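Local coordinates for glycoside Hydrolase (Bacteroides uniformis, PDB 5T9X), which probably hydrolyses the glycosidic linkages of agarose as a family 16 glycoside hydrolase of a gut bacterium, at residues His252-Leu264 / Val268-Ile282. Sequence-based numbering, arbitrary orientation.
Sequences HRVGVYWKDPFNL and VDGKMVRRVSGKNII
D269 OD1 is gripped from two quarters: the backbone N of R253 meets it nearly along its C-O bond at 2.9 Å, and a water that also accepts from R253 NE donates to it. The carboxylate's other oxygen, D269 OD2, takes H252 ND1 at 2.7 Å through its syn lone pair, almost in the imidazole plane, while ring and carboxylate planes stand 37° apart. With CG beside its own backbone N (chi1 -65°), the D269 side chain swings back to the strand that its amide, D269 N, already binds through R253 O. The R253 guanidinium, its chain bent at chi3, lays one face over the D269-G270 peptide, and D269 OD1 stays 4.4 Å from R253 NE, well out of the guanidinium plane, so their opposite charges lie close without forming a salt bridge. These residues illustrate how a type I' turn, here V268 to K271, can be tied to the strand beyond its hairpin: strands 252-260, 263-268 and 271-277 form an antiparallel meander, and D269 reaches across to the first of them. At the far end, the second hairpin strand pairs directly with N263-L264, with V276 N to L264 O at 2.8 Å and L264 N returning to V276 O. Beside this ladder S277 OG donates to N263 OD1 at 2.6 Å, 26° out of the carbonyl plane, while N263 ND2 straddles both D260 oxygens; a leucine in place of N263 would probably leave S277 OG without this acceptor and the D260 carboxylate freer to turn. D260 OD1 also receives F262 N in an Asx turn, and the neighbouring F262 ring meets I282 obliquely, CD1 lying 4.0 Å from I282 CB.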
loop_
_atom_site.group_PDB
_atom_site.type_symbol
_atom_site.label_atom_id
_atom_site.label_comp_id
_atom_site.label_asym_id
_atom_site.label_seq_id
_atom_site.Cartn_x
_atom_site.Cartn_y
_atom_site.Cartn_z
ATOM N N HIS A 252 -9.202 -7.171 6.059
ATOM C CA HIS A 252 -8.325 -8.340 5.853
ATOM C C HIS A 252 -6.917 -7.987 6.293
ATOM O O HIS A 252 -6.500 -6.830 6.175
ATOM C CB HIS A 252 -8.324 -8.786 4.390
ATOM C CG HIS A 252 -9.607 -9.387 3.957
ATOM N ND1 HIS A 252 -9.882 -10.732 4.096
ATOM C CD2 HIS A 252 -10.708 -8.832 3.398
ATOM C CE1 HIS A 252 -11.091 -10.988 3.630
ATOM N NE2 HIS A 252 -11.614 -9.851 3.200
ATOM N N ARG A 253 -6.219 -8.980 6.827
ATOM C CA ARG A 253 -4.806 -8.884 7.078
ATOM C C ARG A 253 -4.035 -9.201 5.794
ATOM O O ARG A 253 -4.232 -10.249 5.194
ATOM C CB ARG A 253 -4.382 -9.887 8.136
ATOM C CG ARG A 253 -4.787 -9.579 9.575
ATOM C CD ARG A 253 -4.418 -10.797 10.416
ATOM N NE ARG A 253 -5.371 -11.865 10.165
ATOM C CZ ARG A 253 -5.168 -13.169 10.324
ATOM N NH1 ARG A 253 -4.006 -13.657 10.707
ATOM N NH2 ARG A 253 -6.175 -13.996 10.074
ATOM N N VAL A 254 -3.159 -8.295 5.383
ATOM C CA VAL A 254 -2.145 -8.573 4.381
ATOM C C VAL A 254 -0.800 -8.116 4.921
ATOM O O VAL A 254 -0.651 -6.968 5.329
ATOM C CB VAL A 254 -2.387 -7.806 3.075
ATOM C CG1 VAL A 254 -1.452 -8.340 1.978
ATOM C CG2 VAL A 254 -3.854 -7.890 2.686
ATOM N N GLY A 255 0.179 -9.010 4.918
ATOM C CA GLY A 255 1.536 -8.673 5.341
ATOM C C GLY A 255 2.626 -9.288 4.479
ATOM O O GLY A 255 2.367 -10.179 3.651
ATOM N N VAL A 256 3.852 -8.806 4.699
ATOM C CA VAL A 256 5.014 -9.355 4.050
ATOM C C VAL A 256 6.106 -9.608 5.079
ATOM O O VAL A 256 6.336 -8.795 5.981
ATOM C CB VAL A 256 5.520 -8.471 2.862
ATOM C CG1 VAL A 256 6.031 -7.122 3.325
ATOM C CG2 VAL A 256 6.601 -9.186 2.097
ATOM N N TYR A 257 6.739 -10.767 4.943
ATOM C CA TYR A 257 7.971 -11.053 5.608
ATOM C C TYR A 257 9.094 -10.751 4.614
ATOM O O TYR A 257 9.324 -11.496 3.656
ATOM C CB TYR A 257 8.004 -12.507 6.072
ATOM C CG TYR A 257 9.198 -12.919 6.915
ATOM C CD1 TYR A 257 10.003 -11.987 7.553
ATOM C CD2 TYR A 257 9.471 -14.248 7.125
ATOM C CE1 TYR A 257 11.082 -12.378 8.324
ATOM C CE2 TYR A 257 10.554 -14.649 7.902
ATOM C CZ TYR A 257 11.346 -13.703 8.498
ATOM O OH TYR A 257 12.426 -14.048 9.276
ATOM N N TRP A 258 9.723 -9.605 4.840
ATOM C CA TRP A 258 10.927 -9.214 4.165
ATOM C C TRP A 258 12.049 -9.867 4.941
ATOM O O TRP A 258 12.544 -9.319 5.928
ATOM C CB TRP A 258 11.041 -7.681 4.192
ATOM C CG TRP A 258 12.226 -7.117 3.527
ATOM C CD1 TRP A 258 13.121 -7.765 2.724
ATOM C CD2 TRP A 258 12.631 -5.763 3.556
ATOM N NE1 TRP A 258 14.081 -6.897 2.298
ATOM C CE2 TRP A 258 13.794 -5.656 2.780
ATOM C CE3 TRP A 258 12.121 -4.620 4.164
ATOM C CZ2 TRP A 258 14.464 -4.475 2.624
ATOM C CZ3 TRP A 258 12.777 -3.440 4.006
ATOM C CH2 TRP A 258 13.934 -3.368 3.244
ATOM N N LYS A 259 12.470 -11.029 4.485
ATOM C CA LYS A 259 13.366 -11.863 5.261
ATOM C C LYS A 259 14.851 -11.512 5.041
ATOM O O LYS A 259 15.625 -11.441 5.979
ATOM C CB LYS A 259 13.059 -13.328 4.933
ATOM C CG LYS A 259 13.899 -14.313 5.684
ATOM C CD LYS A 259 13.400 -15.734 5.475
ATOM C CE LYS A 259 14.458 -16.686 6.033
ATOM N NZ LYS A 259 13.965 -18.081 6.055
ATOM N N ASP A 260 15.249 -11.346 3.794
ATOM C CA ASP A 260 16.593 -10.905 3.438
ATOM C C ASP A 260 16.500 -10.246 2.046
ATOM O O ASP A 260 15.405 -10.142 1.514
ATOM C CB ASP A 260 17.578 -12.073 3.547
ATOM C CG ASP A 260 17.297 -13.166 2.568
ATOM O OD1 ASP A 260 17.105 -12.876 1.371
ATOM O OD2 ASP A 260 17.291 -14.344 2.988
ATOM N N PRO A 261 17.620 -9.791 1.454
ATOM C CA PRO A 261 17.440 -9.075 0.172
ATOM C C PRO A 261 16.956 -9.880 -1.035
ATOM O O PRO A 261 16.612 -9.273 -2.047
ATOM C CB PRO A 261 18.833 -8.489 -0.103
ATOM C CG PRO A 261 19.493 -8.426 1.241
ATOM C CD PRO A 261 19.010 -9.667 1.938
ATOM N N PHE A 262 16.922 -11.208 -0.924
ATOM C CA PHE A 262 16.387 -12.075 -1.960
ATOM C C PHE A 262 15.214 -12.947 -1.513
ATOM O O PHE A 262 14.931 -13.936 -2.158
ATOM C CB PHE A 262 17.537 -12.913 -2.535
ATOM C CG PHE A 262 18.575 -12.075 -3.218
ATOM C CD1 PHE A 262 18.338 -11.561 -4.475
ATOM C CD2 PHE A 262 19.751 -11.711 -2.560
ATOM C CE1 PHE A 262 19.256 -10.732 -5.100
ATOM C CE2 PHE A 262 20.681 -10.886 -3.173
ATOM C CZ PHE A 262 20.431 -10.400 -4.450
ATOM N N ASN A 263 14.512 -12.573 -0.436
ATOM C CA ASN A 263 13.370 -13.340 0.039
ATOM C C ASN A 263 12.266 -12.480 0.630
ATOM O O ASN A 263 12.450 -11.846 1.663
ATOM C CB ASN A 263 13.798 -14.395 1.051
ATOM C CG ASN A 263 14.493 -15.589 0.391
ATOM O OD1 ASN A 263 13.852 -16.445 -0.244
ATOM N ND2 ASN A 263 15.829 -15.627 0.503
ATOM N N LEU A 264 11.141 -12.466 -0.078
ATOM C CA LEU A 264 9.860 -11.981 0.417
ATOM C C LEU A 264 8.859 -13.122 0.490
ATOM O O LEU A 264 8.895 -14.026 -0.339
ATOM C CB LEU A 264 9.276 -10.907 -0.507
ATOM C CG LEU A 264 10.245 -9.798 -0.846
ATOM C CD1 LEU A 264 9.704 -8.917 -1.969
ATOM C CD2 LEU A 264 10.576 -8.992 0.395
ATOM N N VAL A 268 -1.812 -13.496 3.503
ATOM C CA VAL A 268 -3.169 -12.941 3.454
ATOM C C VAL A 268 -4.000 -13.730 4.455
ATOM O O VAL A 268 -4.061 -14.977 4.396
ATOM C CB VAL A 268 -3.769 -13.018 2.055
ATOM C CG1 VAL A 268 -5.217 -12.562 2.055
ATOM C CG2 VAL A 268 -2.952 -12.156 1.110
ATOM N N ASP A 269 -4.574 -12.991 5.407
ATOM C CA ASP A 269 -5.306 -13.557 6.536
ATOM C C ASP A 269 -4.546 -14.733 7.165
ATOM O O ASP A 269 -5.106 -15.783 7.369
ATOM C CB ASP A 269 -6.734 -13.930 6.112
ATOM C CG ASP A 269 -7.593 -12.694 5.713
ATOM O OD1 ASP A 269 -7.503 -11.586 6.342
ATOM O OD2 ASP A 269 -8.406 -12.834 4.756
ATOM N N GLY A 270 -3.255 -14.537 7.445
ATOM C CA GLY A 270 -2.430 -15.516 8.144
ATOM C C GLY A 270 -1.910 -16.696 7.324
ATOM O O GLY A 270 -1.205 -17.544 7.854
ATOM N N LYS A 271 -2.242 -16.750 6.035
ATOM C CA LYS A 271 -1.858 -17.857 5.184
ATOM C C LYS A 271 -0.781 -17.348 4.223
ATOM O O LYS A 271 -0.889 -16.251 3.660
ATOM C CB LYS A 271 -3.068 -18.379 4.424
ATOM C CG LYS A 271 -2.877 -19.791 3.889
ATOM C CD LYS A 271 -3.419 -20.001 2.458
ATOM C CE LYS A 271 -2.999 -21.360 1.880
ATOM N NZ LYS A 271 -2.921 -21.342 0.389
ATOM N N MET A 272 0.259 -18.144 4.046
ATOM C CA MET A 272 1.328 -17.794 3.134
ATOM C C MET A 272 0.857 -18.093 1.700
ATOM O O MET A 272 0.664 -19.255 1.351
ATOM C CB MET A 272 2.589 -18.535 3.575
ATOM C CG MET A 272 3.649 -18.905 2.572
ATOM S SD MET A 272 4.261 -17.694 1.387
ATOM C CE MET A 272 4.377 -18.882 0.035
ATOM N N VAL A 273 0.643 -17.040 0.898
ATOM C CA VAL A 273 0.049 -17.184 -0.454
ATOM C C VAL A 273 0.988 -16.882 -1.612
ATOM O O VAL A 273 0.608 -17.088 -2.742
ATOM C CB VAL A 273 -1.213 -16.292 -0.696
ATOM C CG1 VAL A 273 -2.343 -16.642 0.265
ATOM C CG2 VAL A 273 -0.879 -14.805 -0.639
ATOM N N ARG A 274 2.163 -16.315 -1.354
ATOM C CA ARG A 274 3.132 -16.047 -2.402
ATOM C C ARG A 274 4.542 -15.866 -1.874
ATOM O O ARG A 274 4.803 -14.964 -1.064
ATOM C CB ARG A 274 2.761 -14.798 -3.184
ATOM C CG ARG A 274 3.736 -14.538 -4.331
ATOM C CD ARG A 274 3.143 -13.540 -5.280
ATOM N NE ARG A 274 4.080 -13.027 -6.271
ATOM C CZ ARG A 274 4.490 -13.674 -7.358
ATOM N NH1 ARG A 274 4.062 -14.912 -7.630
ATOM N NH2 ARG A 274 5.339 -13.056 -8.183
ATOM N N ARG A 275 5.455 -16.673 -2.399
ATOM C CA ARG A 275 6.860 -16.599 -2.039
ATOM C C ARG A 275 7.640 -16.043 -3.212
ATOM O O ARG A 275 7.549 -16.581 -4.325
ATOM C CB ARG A 275 7.374 -17.999 -1.678
ATOM C CG ARG A 275 8.900 -18.124 -1.602
ATOM C CD ARG A 275 9.369 -19.170 -0.591
ATOM N NE ARG A 275 8.493 -20.342 -0.659
ATOM C CZ ARG A 275 7.755 -20.827 0.339
ATOM N NH1 ARG A 275 7.788 -20.306 1.577
ATOM N NH2 ARG A 275 6.981 -21.869 0.084
ATOM N N VAL A 276 8.436 -15.009 -2.957
ATOM C CA VAL A 276 9.293 -14.416 -3.987
ATOM C C VAL A 276 10.761 -14.564 -3.541
ATOM O O VAL A 276 11.251 -13.855 -2.651
ATOM C CB VAL A 276 8.867 -12.965 -4.235
ATOM C CG1 VAL A 276 9.834 -12.246 -5.154
ATOM C CG2 VAL A 276 7.448 -12.915 -4.803
ATOM N N SER A 277 11.442 -15.523 -4.158
ATOM C CA SER A 277 12.757 -15.996 -3.700
ATOM C C SER A 277 13.764 -16.172 -4.850
ATOM O O SER A 277 13.478 -16.864 -5.844
ATOM C CB SER A 277 12.574 -17.349 -3.007
ATOM O OG SER A 277 13.784 -17.779 -2.418
ATOM N N GLY A 278 14.931 -15.550 -4.704
ATOM C CA GLY A 278 16.017 -15.707 -5.648
ATOM C C GLY A 278 16.119 -14.568 -6.637
ATOM O O GLY A 278 15.123 -13.915 -6.979
ATOM N N LYS A 279 17.351 -14.371 -7.089
ATOM C CA LYS A 279 17.769 -13.300 -7.988
ATOM C C LYS A 279 16.915 -13.227 -9.256
ATOM O O LYS A 279 16.574 -12.169 -9.718
ATOM C CB LYS A 279 19.238 -13.537 -8.382
ATOM C CG LYS A 279 19.897 -12.357 -9.069
ATOM C CD LYS A 279 21.073 -12.777 -9.957
ATOM C CE LYS A 279 21.805 -11.552 -10.514
ATOM N NZ LYS A 279 20.976 -10.760 -11.475
ATOM N N ASN A 280 16.566 -14.370 -9.805
ATOM C CA ASN A 280 15.815 -14.408 -11.043
ATOM C C ASN A 280 14.440 -13.722 -10.978
ATOM O O ASN A 280 13.933 -13.232 -11.993
ATOM C CB ASN A 280 15.661 -15.846 -11.528
ATOM C CG ASN A 280 15.293 -15.918 -12.999
ATOM O OD1 ASN A 280 14.259 -16.481 -13.365
ATOM N ND2 ASN A 280 16.131 -15.336 -13.850
ATOM N N ILE A 281 13.841 -13.676 -9.799
ATOM C CA ILE A 281 12.558 -13.009 -9.644
ATOM C C ILE A 281 12.660 -11.699 -8.845
ATOM O O ILE A 281 11.811 -10.801 -9.020
ATOM C CB ILE A 281 11.492 -13.989 -9.103
ATOM C CG1 ILE A 281 10.094 -13.348 -9.169
ATOM C CG2 ILE A 281 11.825 -14.437 -7.696
ATOM C CD1 ILE A 281 8.944 -14.319 -9.035
ATOM N N ILE A 282 13.678 -11.565 -7.991
ATOM C CA ILE A 282 13.887 -10.315 -7.273
ATOM C C ILE A 282 14.463 -9.189 -8.153
ATOM O O ILE A 282 14.012 -8.046 -8.095
ATOM C CB ILE A 282 14.822 -10.532 -6.061
ATOM C CG1 ILE A 282 14.145 -11.442 -5.037
ATOM C CG2 ILE A 282 15.210 -9.196 -5.389
ATOM C CD1 ILE A 282 13.031 -10.813 -4.228
HETATM O O HOH W 1 -7.944 -11.709 8.864
#